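Local atomic coordinates of L-glyceraldehyde 3-phosphate reductase (Clostridium beijerinckii, PDB entry 6HG6), a protein that probably reduces aldehydes such as furfural and methylglyoxal with NADPH, which it binds in a TIM-barrel aldo-keto reductase fold. Residues N11-S16 and E307-V312; T51-G56 and D90-S95; E173-A178 and N215-I220. All coordinates share one frame; numbering follows the deposited sequence.

Contact 1 (N11-S16 and E307-V312). With NDP (NADPH dihydro-nicotinamide-adenine-dinucleotide phosphate), chain B.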
loop_
_atom_site.group_PDB
_atom_site.type_symbol
_atom_site.label_atom_id
_atom_site.label_comp_id
_atom_site.label_asym_id
_atom_site.label_seq_id
_atom_site.Cartn_x
_atom_site.Cartn_y
_atom_site.Cartn_z
ATOM N N ASN A 11 -14.565 15.726 -0.193
ATOM C CA ASN A 11 -14.613 16.886 -1.121
ATOM C C ASN A 11 -13.413 16.972 -2.066
ATOM O O ASN A 11 -13.606 17.536 -3.161
ATOM C CB ASN A 11 -14.781 18.170 -0.330
ATOM C CG ASN A 11 -16.182 18.228 0.235
ATOM O OD1 ASN A 11 -16.544 19.158 0.956
ATOM N ND2 ASN A 11 -16.988 17.268 -0.157
ATOM N N GLU A 12 -12.245 16.442 -1.713
ATOM C CA GLU A 12 -11.015 16.694 -2.514
ATOM C C GLU A 12 -10.364 15.414 -3.003
ATOM O O GLU A 12 -9.868 15.396 -4.131
ATOM C CB GLU A 12 -9.980 17.429 -1.661
ATOM C CG GLU A 12 -10.407 18.836 -1.280
ATOM C CD GLU A 12 -10.353 19.817 -2.434
ATOM O OE1 GLU A 12 -11.166 20.753 -2.419
ATOM O OE2 GLU A 12 -9.459 19.670 -3.325
ATOM N N MET A 13 -10.308 14.390 -2.162
ATOM C CA MET A 13 -9.586 13.160 -2.528
ATOM C C MET A 13 -10.206 12.597 -3.813
ATOM O O MET A 13 -11.411 12.724 -4.000
ATOM C CB MET A 13 -9.683 12.145 -1.378
ATOM C CG MET A 13 -9.011 10.864 -1.662
ATOM S SD MET A 13 -7.289 10.926 -2.209
ATOM C CE MET A 13 -6.464 11.799 -0.880
ATOM N N LYS A 14 -9.412 12.005 -4.687
ATOM C CA LYS A 14 -9.926 11.253 -5.860
ATOM C C LYS A 14 -9.859 9.754 -5.557
ATOM O O LYS A 14 -8.977 9.331 -4.798
ATOM C CB LYS A 14 -9.138 11.626 -7.106
ATOM C CG LYS A 14 -9.316 13.089 -7.499
ATOM C CD LYS A 14 -8.744 13.411 -8.868
ATOM C CE LYS A 14 -9.078 14.812 -9.315
ATOM N NZ LYS A 14 -8.325 15.156 -10.541
ATOM N N TYR A 15 -10.789 8.988 -6.119
ATOM C CA TYR A 15 -10.958 7.530 -5.906
ATOM C C TYR A 15 -10.866 6.841 -7.257
ATOM O O TYR A 15 -11.419 7.382 -8.247
ATOM C CB TYR A 15 -12.275 7.229 -5.172
ATOM C CG TYR A 15 -12.316 7.901 -3.826
ATOM C CD1 TYR A 15 -11.778 7.301 -2.697
ATOM C CD2 TYR A 15 -12.846 9.174 -3.695
ATOM C CE1 TYR A 15 -11.737 7.977 -1.491
ATOM C CE2 TYR A 15 -12.801 9.869 -2.498
ATOM C CZ TYR A 15 -12.261 9.248 -1.380
ATOM O OH TYR A 15 -12.227 9.988 -0.230
ATOM N N SER A 16 -10.121 5.746 -7.324
ATOM C CA SER A 16 -9.831 5.048 -8.596
ATOM C C SER A 16 -10.229 3.589 -8.483
ATOM O O SER A 16 -9.925 2.951 -7.471
ATOM C CB SER A 16 -8.369 5.210 -8.968
ATOM O OG SER A 16 -8.113 6.583 -9.284
ATOM N N GLU A 307 0.309 17.468 3.725
ATOM C CA GLU A 307 1.136 17.859 2.543
ATOM C C GLU A 307 0.914 16.844 1.409
ATOM O O GLU A 307 0.836 17.217 0.248
ATOM C CB GLU A 307 2.629 17.890 2.896
ATOM C CG GLU A 307 3.553 17.907 1.669
ATOM C CD GLU A 307 5.024 18.259 1.905
ATOM O OE1 GLU A 307 5.302 19.372 2.487
ATOM O OE2 GLU A 307 5.908 17.410 1.500
ATOM N N ASN A 308 0.878 15.577 1.713
ATOM C CA ASN A 308 0.923 14.555 0.647
ATOM C C ASN A 308 -0.399 14.487 -0.116
ATOM O O ASN A 308 -0.340 14.097 -1.270
ATOM C CB ASN A 308 1.239 13.164 1.187
ATOM C CG ASN A 308 2.659 12.995 1.671
ATOM O OD1 ASN A 308 3.497 13.895 1.497
ATOM N ND2 ASN A 308 2.901 11.843 2.303
ATOM N N VAL A 309 -1.536 14.848 0.486
ATOM C CA VAL A 309 -2.844 14.591 -0.195
ATOM C C VAL A 309 -3.052 15.591 -1.342
ATOM O O VAL A 309 -3.886 15.287 -2.187
ATOM C CB VAL A 309 -4.056 14.511 0.749
ATOM C CG1 VAL A 309 -3.997 13.224 1.573
ATOM C CG2 VAL A 309 -4.259 15.743 1.610
ATOM N N GLY A 310 -2.317 16.701 -1.413
ATOM C CA GLY A 310 -2.425 17.624 -2.566
ATOM C C GLY A 310 -1.925 16.977 -3.862
ATOM O O GLY A 310 -2.341 17.377 -4.925
ATOM N N ILE A 311 -1.054 15.987 -3.779
ATOM C CA ILE A 311 -0.302 15.418 -4.941
ATOM C C ILE A 311 -1.254 14.771 -5.940
ATOM O O ILE A 311 -0.942 14.832 -7.154
ATOM C CB ILE A 311 0.771 14.438 -4.460
ATOM C CG1 ILE A 311 0.160 13.139 -3.922
ATOM C CG2 ILE A 311 1.667 15.098 -3.432
ATOM C CD1 ILE A 311 -0.122 12.105 -4.996
ATOM N N VAL A 312 -2.367 14.193 -5.460
ATOM C CA VAL A 312 -3.409 13.537 -6.318
ATOM C C VAL A 312 -3.931 14.548 -7.356
ATOM O O VAL A 312 -4.603 14.094 -8.301
ATOM C CB VAL A 312 -4.585 12.919 -5.515
ATOM C CG1 VAL A 312 -4.077 12.064 -4.374
ATOM C CG2 VAL A 312 -5.566 13.959 -4.982
HETATM P PA NDP B . 6.834 6.079 1.961
HETATM O O1A NDP B . 7.822 5.717 0.903
HETATM O O2A NDP B . 5.634 6.943 1.734
HETATM O O5B NDP B . 7.611 6.594 3.272
HETATM C C5B NDP B . 6.846 7.023 4.430
HETATM C C4B NDP B . 7.735 7.820 5.348
HETATM O O4B NDP B . 8.297 8.921 4.587
HETATM C C3B NDP B . 7.065 8.474 6.565
HETATM O O3B NDP B . 7.017 7.629 7.711
HETATM C C2B NDP B . 7.978 9.672 6.794
HETATM O O2B NDP B . 9.141 9.192 7.462
HETATM C C1B NDP B . 8.327 10.090 5.370
HETATM N N9A NDP B . 7.414 11.041 4.747
HETATM C C8A NDP B . 6.103 10.836 4.395
HETATM N N7A NDP B . 5.555 11.865 3.797
HETATM C C5A NDP B . 6.569 12.811 3.748
HETATM C C6A NDP B . 6.619 14.121 3.232
HETATM N N6A NDP B . 5.587 14.721 2.644
HETATM N N1A NDP B . 7.794 14.794 3.336
HETATM C C2A NDP B . 8.829 14.181 3.928
HETATM N N3A NDP B . 8.899 12.955 4.442
HETATM C C4A NDP B . 7.724 12.311 4.319
HETATM O O3 NDP B . 6.175 4.701 2.491
HETATM P PN NDP B . 6.675 3.466 3.378
HETATM O O1N NDP B . 6.502 3.854 4.809
HETATM O O2N NDP B . 7.992 2.945 2.900
HETATM O O5D NDP B . 5.548 2.378 2.994
HETATM C C5D NDP B . 4.164 2.816 2.990
HETATM C C4D NDP B . 3.268 1.623 3.229
HETATM O O4D NDP B . 3.459 0.667 2.171
HETATM C C3D NDP B . 3.541 0.804 4.487
HETATM O O3D NDP B . 3.009 1.454 5.633
HETATM C C2D NDP B . 2.827 -0.501 4.114
HETATM O O2D NDP B . 1.443 -0.371 4.308
HETATM C C1D NDP B . 3.156 -0.641 2.631
HETATM N N1N NDP B . 4.325 -1.525 2.391
HETATM C C2N NDP B . 4.141 -2.753 1.804
HETATM C C3N NDP B . 5.108 -3.719 1.801
HETATM C C7N NDP B . 4.821 -5.042 1.140
HETATM O O7N NDP B . 3.684 -5.302 0.703
HETATM N N7N NDP B . 5.827 -5.913 1.077
HETATM C C4N NDP B . 6.417 -3.389 2.465
HETATM C C5N NDP B . 6.576 -1.979 2.880
HETATM C C6N NDP B . 5.593 -1.115 2.760
HETATM P P2B NDP B . 9.881 10.207 8.479
HETATM O O1X NDP B . 8.943 11.228 9.091
HETATM O O2X NDP B . 10.486 9.292 9.534
HETATM O O3X NDP B . 10.931 10.844 7.582
#
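M13 meets V309 and V312 through apolar packing, its side chain crossing each valine at about a right angle. With CG anti to the backbone N (chi1 179°) and the chain folded back at chi2 and chi3, the thioether turns toward 307-312: CE lies 3.8 Å from V309 CG1, and SD lies 4.0 Å from V312 CG1. K14 makes a looser contact, its CD passing 4.2 Å from V312 O. M13 and V312 also share I28, the first residue of barrel strand 28-31. Segment 11-16 leads into the N-terminal beta hairpin (15-17 with 24-26) that precedes the barrel. It is tied here to 307-312, which begins in helix 302-308, after the eighth barrel strand, 294-297, and continues into a 3-10 segment at 311-312. At the start of 307-312, away from M13, E307 and N308 turn polar groups to NADPH. N308 ND2 donates to adenine N7A at 3.0 Å (161°), on the Hoogsteen edge of the base. The exocyclic N6A donates almost straight to E307 OE2, 2.9 Å away at 176°. N308 OD1 also accepts from N6A, but the 2.5 Å length is doubtful. T277 OG1 also holds E307 OE2.

Contact 2 (T51-G56 and D90-S95)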
loop_
_atom_site.group_PDB
_atom_site.type_symbol
_atom_site.label_atom_id
_atom_site.label_comp_id
_atom_site.label_asym_id
_atom_site.label_seq_id
_atom_site.Cartn_x
_atom_site.Cartn_y
_atom_site.Cartn_z
ATOM N N THR A 51 -6.501 12.047 10.895
ATOM C CA THR A 51 -6.052 12.990 9.845
ATOM C C THR A 51 -6.237 12.337 8.475
ATOM O O THR A 51 -6.782 12.987 7.590
ATOM C CB THR A 51 -4.603 13.436 10.059
ATOM O OG1 THR A 51 -4.560 14.022 11.359
ATOM C CG2 THR A 51 -4.168 14.415 9.002
ATOM N N ALA A 52 -5.863 11.072 8.321
ATOM C CA ALA A 52 -5.959 10.351 7.047
ATOM C C ALA A 52 -7.429 10.344 6.587
ATOM O O ALA A 52 -7.737 10.798 5.472
ATOM C CB ALA A 52 -5.443 8.957 7.202
ATOM N N PHE A 53 -8.318 9.874 7.452
ATOM C CA PHE A 53 -9.751 9.732 7.104
ATOM C C PHE A 53 -10.366 11.106 6.861
ATOM O O PHE A 53 -11.184 11.238 5.937
ATOM C CB PHE A 53 -10.486 8.931 8.176
ATOM C CG PHE A 53 -11.900 8.543 7.815
ATOM C CD1 PHE A 53 -12.138 7.827 6.662
ATOM C CD2 PHE A 53 -12.955 8.832 8.657
ATOM C CE1 PHE A 53 -13.442 7.487 6.283
ATOM C CE2 PHE A 53 -14.253 8.488 8.305
ATOM C CZ PHE A 53 -14.490 7.811 7.121
ATOM N N ASP A 54 -10.015 12.122 7.654
ATOM C CA ASP A 54 -10.594 13.472 7.495
ATOM C C ASP A 54 -10.244 14.046 6.121
ATOM O O ASP A 54 -10.930 14.970 5.712
ATOM C CB ASP A 54 -10.125 14.423 8.595
ATOM C CG ASP A 54 -10.837 14.253 9.923
ATOM O OD1 ASP A 54 -11.781 13.476 9.997
ATOM O OD2 ASP A 54 -10.475 15.015 10.854
ATOM N N ASN A 55 -9.150 13.568 5.504
ATOM C CA ASN A 55 -8.643 14.038 4.182
ATOM C C ASN A 55 -9.039 13.062 3.072
ATOM O O ASN A 55 -8.498 13.168 1.956
ATOM C CB ASN A 55 -7.136 14.256 4.260
ATOM C CG ASN A 55 -6.858 15.513 5.043
ATOM O OD1 ASN A 55 -6.588 15.462 6.247
ATOM N ND2 ASN A 55 -7.075 16.644 4.428
ATOM N N GLY A 56 -9.956 12.138 3.366
ATOM C CA GLY A 56 -10.545 11.227 2.367
ATOM C C GLY A 56 -9.770 9.975 2.134
ATOM O O GLY A 56 -10.182 9.204 1.260
ATOM N N ASP A 90 -17.738 0.744 7.623
ATOM C CA ASP A 90 -18.247 0.441 6.262
ATOM C C ASP A 90 -17.772 1.502 5.250
ATOM O O ASP A 90 -18.062 1.374 4.082
ATOM C CB ASP A 90 -19.749 0.238 6.313
ATOM C CG ASP A 90 -20.142 -1.045 7.014
ATOM O OD1 ASP A 90 -19.280 -1.889 7.262
ATOM O OD2 ASP A 90 -21.352 -1.166 7.325
ATOM N N GLU A 91 -17.133 2.560 5.718
ATOM C CA GLU A 91 -16.499 3.567 4.860
ATOM C C GLU A 91 -15.014 3.267 4.720
ATOM O O GLU A 91 -14.343 4.083 4.048
ATOM C CB GLU A 91 -16.731 4.940 5.460
ATOM C CG GLU A 91 -18.125 5.452 5.226
ATOM C CD GLU A 91 -18.406 6.736 5.972
ATOM O OE1 GLU A 91 -17.803 7.757 5.629
ATOM O OE2 GLU A 91 -19.200 6.669 6.934
ATOM N N LEU A 92 -14.494 2.214 5.345
ATOM C CA LEU A 92 -13.035 1.963 5.308
ATOM C C LEU A 92 -12.732 0.703 4.532
ATOM O O LEU A 92 -13.503 -0.228 4.585
ATOM C CB LEU A 92 -12.483 1.828 6.724
ATOM C CG LEU A 92 -12.648 3.047 7.610
ATOM C CD1 LEU A 92 -12.133 2.759 9.005
ATOM C CD2 LEU A 92 -11.965 4.260 7.019
ATOM N N LEU A 93 -11.604 0.680 3.857
ATOM C CA LEU A 93 -11.044 -0.569 3.326
ATOM C C LEU A 93 -9.839 -0.896 4.187
ATOM O O LEU A 93 -8.881 -0.067 4.298
ATOM C CB LEU A 93 -10.573 -0.498 1.881
ATOM C CG LEU A 93 -11.619 -0.228 0.846
ATOM C CD1 LEU A 93 -10.963 -0.257 -0.535
ATOM C CD2 LEU A 93 -12.786 -1.184 0.968
ATOM N N ILE A 94 -9.909 -2.036 4.841
ATOM C CA ILE A 94 -8.837 -2.515 5.717
ATOM C C ILE A 94 -8.243 -3.759 5.091
ATOM O O ILE A 94 -8.982 -4.685 4.718
ATOM C CB ILE A 94 -9.391 -2.776 7.118
ATOM C CG1 ILE A 94 -10.063 -1.524 7.686
ATOM C CG2 ILE A 94 -8.263 -3.308 7.985
ATOM C CD1 ILE A 94 -10.937 -1.795 8.890
ATOM N N SER A 95 -6.939 -3.784 4.954
ATOM C CA SER A 95 -6.262 -4.977 4.422
ATOM C C SER A 95 -5.416 -5.629 5.520
ATOM O O SER A 95 -4.975 -4.959 6.478
ATOM C CB SER A 95 -5.384 -4.639 3.267
ATOM O OG SER A 95 -4.363 -3.735 3.715
#
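In the closed (beta/alpha)8 barrel, F53 from the last turn of helix 42-54 reaches across to E91 and L92, the residues that lead into the third strand, 93-98. Its CG stands anti to the backbone N (chi1 -171°), which swings the ring off the helix and toward 90-95. The two partners meet the ring differently. L92 CD2 approaches obliquely and sits 3.6 Å from F53 CD1, with CE1 equally near, so that one methyl touches both ring carbons. E91 comes to the distal edge, where OE1 lies near the ring plane at 3.6 Å from F53 CZ and the carboxylate is turned 55° from the ring. The aliphatic part follows, with E91 CB 4.0 Å from F53 CZ. An anionic oxygen beside ring hydrogens is probably mildly favourable, but OE1 has stronger partners in the N-terminal region: a hydrogen bond with Y10 OH and a salt bridge to R9 NH2.

Helix 42-54 belongs to the first beta-alpha-beta crossover of the barrel, between strands 28-31 and 59-61, and F53 carries its packing one strand further. The helix ends in a Schellman motif with G56 as the C-prime residue: phi is +87° there, and G56 N bonds to F53 O at 3.0 Å. The F53 ring is further enclosed by Y88, whose ring meets it at an inclined angle, and by Y3 and A5. L92 also touches F60, and farther along the strand S95 OG is hydrogen-bonded to OD1 of D61, whose OD2 is hydrogen-bonded to NADPH; S95 is thus second-shell to the cofactor.

Contact 3 (E173-A178 and N215-I220)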
loop_
_atom_site.group_PDB
_atom_site.type_symbol
_atom_site.label_atom_id
_atom_site.label_comp_id
_atom_site.label_asym_id
_atom_site.label_seq_id
_atom_site.Cartn_x
_atom_site.Cartn_y
_atom_site.Cartn_z
ATOM N N GLU A 173 4.717 -12.700 -14.631
ATOM C CA GLU A 173 4.440 -14.102 -15.017
ATOM C C GLU A 173 3.638 -14.795 -13.909
ATOM O O GLU A 173 2.600 -15.432 -14.202
ATOM C CB GLU A 173 5.747 -14.817 -15.315
ATOM C CG GLU A 173 5.539 -16.280 -15.662
ATOM C CD GLU A 173 6.756 -16.958 -16.273
ATOM O OE1 GLU A 173 6.757 -18.221 -16.320
ATOM O OE2 GLU A 173 7.686 -16.221 -16.724
ATOM N N THR A 174 4.055 -14.634 -12.667
ATOM C CA THR A 174 3.394 -15.317 -11.540
ATOM C C THR A 174 2.029 -14.676 -11.252
ATOM O O THR A 174 1.101 -15.430 -10.855
ATOM C CB THR A 174 4.309 -15.427 -10.320
ATOM O OG1 THR A 174 5.609 -15.833 -10.742
ATOM C CG2 THR A 174 3.740 -16.430 -9.346
ATOM N N MET A 175 1.899 -13.367 -11.413
ATOM C CA MET A 175 0.597 -12.690 -11.271
ATOM C C MET A 175 -0.391 -13.318 -12.256
ATOM O O MET A 175 -1.569 -13.449 -11.859
ATOM C CB MET A 175 0.658 -11.189 -11.555
ATOM C CG MET A 175 -0.583 -10.459 -11.118
ATOM S SD MET A 175 -1.166 -9.275 -12.368
ATOM C CE MET A 175 -1.904 -10.349 -13.600
ATOM N N GLU A 176 0.023 -13.551 -13.507
ATOM C CA GLU A 176 -0.837 -14.161 -14.556
ATOM C C GLU A 176 -1.323 -15.535 -14.079
ATOM O O GLU A 176 -2.508 -15.849 -14.238
ATOM C CB GLU A 176 -0.097 -14.305 -15.875
ATOM C CG GLU A 176 -0.002 -12.974 -16.608
ATOM C CD GLU A 176 0.868 -12.964 -17.858
ATOM O OE1 GLU A 176 0.956 -11.909 -18.457
ATOM O OE2 GLU A 176 1.486 -14.001 -18.205
ATOM N N LYS A 177 -0.416 -16.339 -13.548
ATOM C CA LYS A 177 -0.777 -17.689 -13.061
ATOM C C LYS A 177 -1.772 -17.574 -11.901
ATOM O O LYS A 177 -2.739 -18.345 -11.873
ATOM C CB LYS A 177 0.488 -18.438 -12.673
ATOM C CG LYS A 177 1.363 -18.753 -13.871
ATOM C CD LYS A 177 2.567 -19.538 -13.498
ATOM C CE LYS A 177 3.469 -19.712 -14.697
ATOM N NZ LYS A 177 4.715 -20.375 -14.268
ATOM N N ALA A 178 -1.535 -16.652 -10.971
ATOM C CA ALA A 178 -2.405 -16.442 -9.805
ATOM C C ALA A 178 -3.790 -16.024 -10.302
ATOM O O ALA A 178 -4.798 -16.584 -9.798
ATOM C CB ALA A 178 -1.827 -15.393 -8.890
ATOM N N ASN A 215 -4.656 -7.553 -17.449
ATOM C CA ASN A 215 -5.603 -8.509 -16.798
ATOM C C ASN A 215 -6.646 -7.777 -15.936
ATOM O O ASN A 215 -7.371 -8.439 -15.164
ATOM C CB ASN A 215 -4.853 -9.584 -16.022
ATOM C CG ASN A 215 -4.099 -10.504 -16.959
ATOM O OD1 ASN A 215 -4.659 -11.516 -17.389
ATOM N ND2 ASN A 215 -2.873 -10.148 -17.338
ATOM N N GLY A 216 -6.690 -6.459 -16.021
ATOM C CA GLY A 216 -7.641 -5.611 -15.288
ATOM C C GLY A 216 -7.498 -5.687 -13.788
ATOM O O GLY A 216 -8.517 -5.565 -13.100
ATOM N N LYS A 217 -6.278 -5.840 -13.274
ATOM C CA LYS A 217 -5.989 -5.826 -11.829
ATOM C C LYS A 217 -5.407 -4.475 -11.427
ATOM O O LYS A 217 -4.636 -3.868 -12.210
ATOM C CB LYS A 217 -4.995 -6.927 -11.470
ATOM C CG LYS A 217 -5.341 -8.280 -12.031
ATOM C CD LYS A 217 -6.690 -8.801 -11.484
ATOM C CE LYS A 217 -7.036 -10.145 -12.097
ATOM N NZ LYS A 217 -8.308 -10.660 -11.566
ATOM N N GLY A 218 -5.800 -4.006 -10.258
ATOM C CA GLY A 218 -5.251 -2.765 -9.713
ATOM C C GLY A 218 -3.815 -2.956 -9.254
ATOM O O GLY A 218 -3.330 -4.113 -9.130
ATOM N N ILE A 219 -3.150 -1.831 -9.051
ATOM C CA ILE A 219 -1.809 -1.797 -8.438
ATOM C C ILE A 219 -1.835 -0.757 -7.339
ATOM O O ILE A 219 -2.221 0.373 -7.589
ATOM C CB ILE A 219 -0.698 -1.458 -9.441
ATOM C CG1 ILE A 219 -0.717 -2.401 -10.641
ATOM C CG2 ILE A 219 0.650 -1.453 -8.695
ATOM C CD1 ILE A 219 0.143 -1.991 -11.774
ATOM N N ILE A 220 -1.301 -1.098 -6.186
ATOM C CA ILE A 220 -1.095 -0.087 -5.115
ATOM C C ILE A 220 0.412 -0.109 -4.884
ATOM O O ILE A 220 0.999 -1.180 -4.664
ATOM C CB ILE A 220 -2.001 -0.332 -3.878
ATOM C CG1 ILE A 220 -1.716 0.727 -2.818
ATOM C CG2 ILE A 220 -1.889 -1.734 -3.272
ATOM C CD1 ILE A 220 -2.682 0.681 -1.642
#
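N215 ND2 donates a hydrogen bond to A211 O one turn back in helix 208-214, and the same nitrogen is flanked across the contact by the side chains of M175 and E176. Three elements of the barrel meet here: helix 172-184, which follows the fifth strand, helix 208-214, which follows the sixth, and the loop that runs from it into strand 218-222.

M175 carries most of the packing. Its CG is anti to the backbone N (chi1 -167°), while chi2 at -135° lies away from the staggered positions, which probably costs a little strain as the chain bends toward 215-220. The methyl CE then lies along the asparagine, 3.9 Å from N215 CB and equally far from N215 ND2, and the two side chains run past each other in opposite directions. The buried methionine is thus packed against the aliphatic root of N215 and its amide nitrogen, which already has its acceptor in A211. The E176 side chain crosses that of N215 at about a right angle, with E176 CG 4.1 Å from N215 ND2, and its carboxylate plane stands 54° from that of the amide.

After N215, which has left helical geometry, G216 takes positive phi as the C-prime residue of the Schellman motif that closes helix 208-214. That turn brings K217 up to M175. The lysine chain bends at chi2 and then runs extended, and its ammonium donates to F189 O at the start of strand 189-195, so the part of K217 that faces M175 is aliphatic. M175 packs further on L208 and A211 of helix 208-214. Its SD lies 4.3 Å from K217 CG.

The three contacts lie around one TIM barrel, contact 1 including the lead-in to the hairpin that precedes it. Contact 1 spans almost the whole chain, from 11-16 to 307-312, and its loop encloses contacts 2 and 3, which follow in series. Contacts 1 and 2 have centres about 13 Å apart and touch: Y15 OH lies 2.6 Å from G56 O, a probable hydrogen bond, and M13 CG packs on the same carbonyl. Contact 3 sits about 25 Å from both, centre to centre. Contacts 2 and 3 pack helices against the approaches to barrel strands 93-98 and 218-222, whereas contact 1 itself includes E307 and N308, so the N-terminal lead-in packs against the segment that binds the adenine.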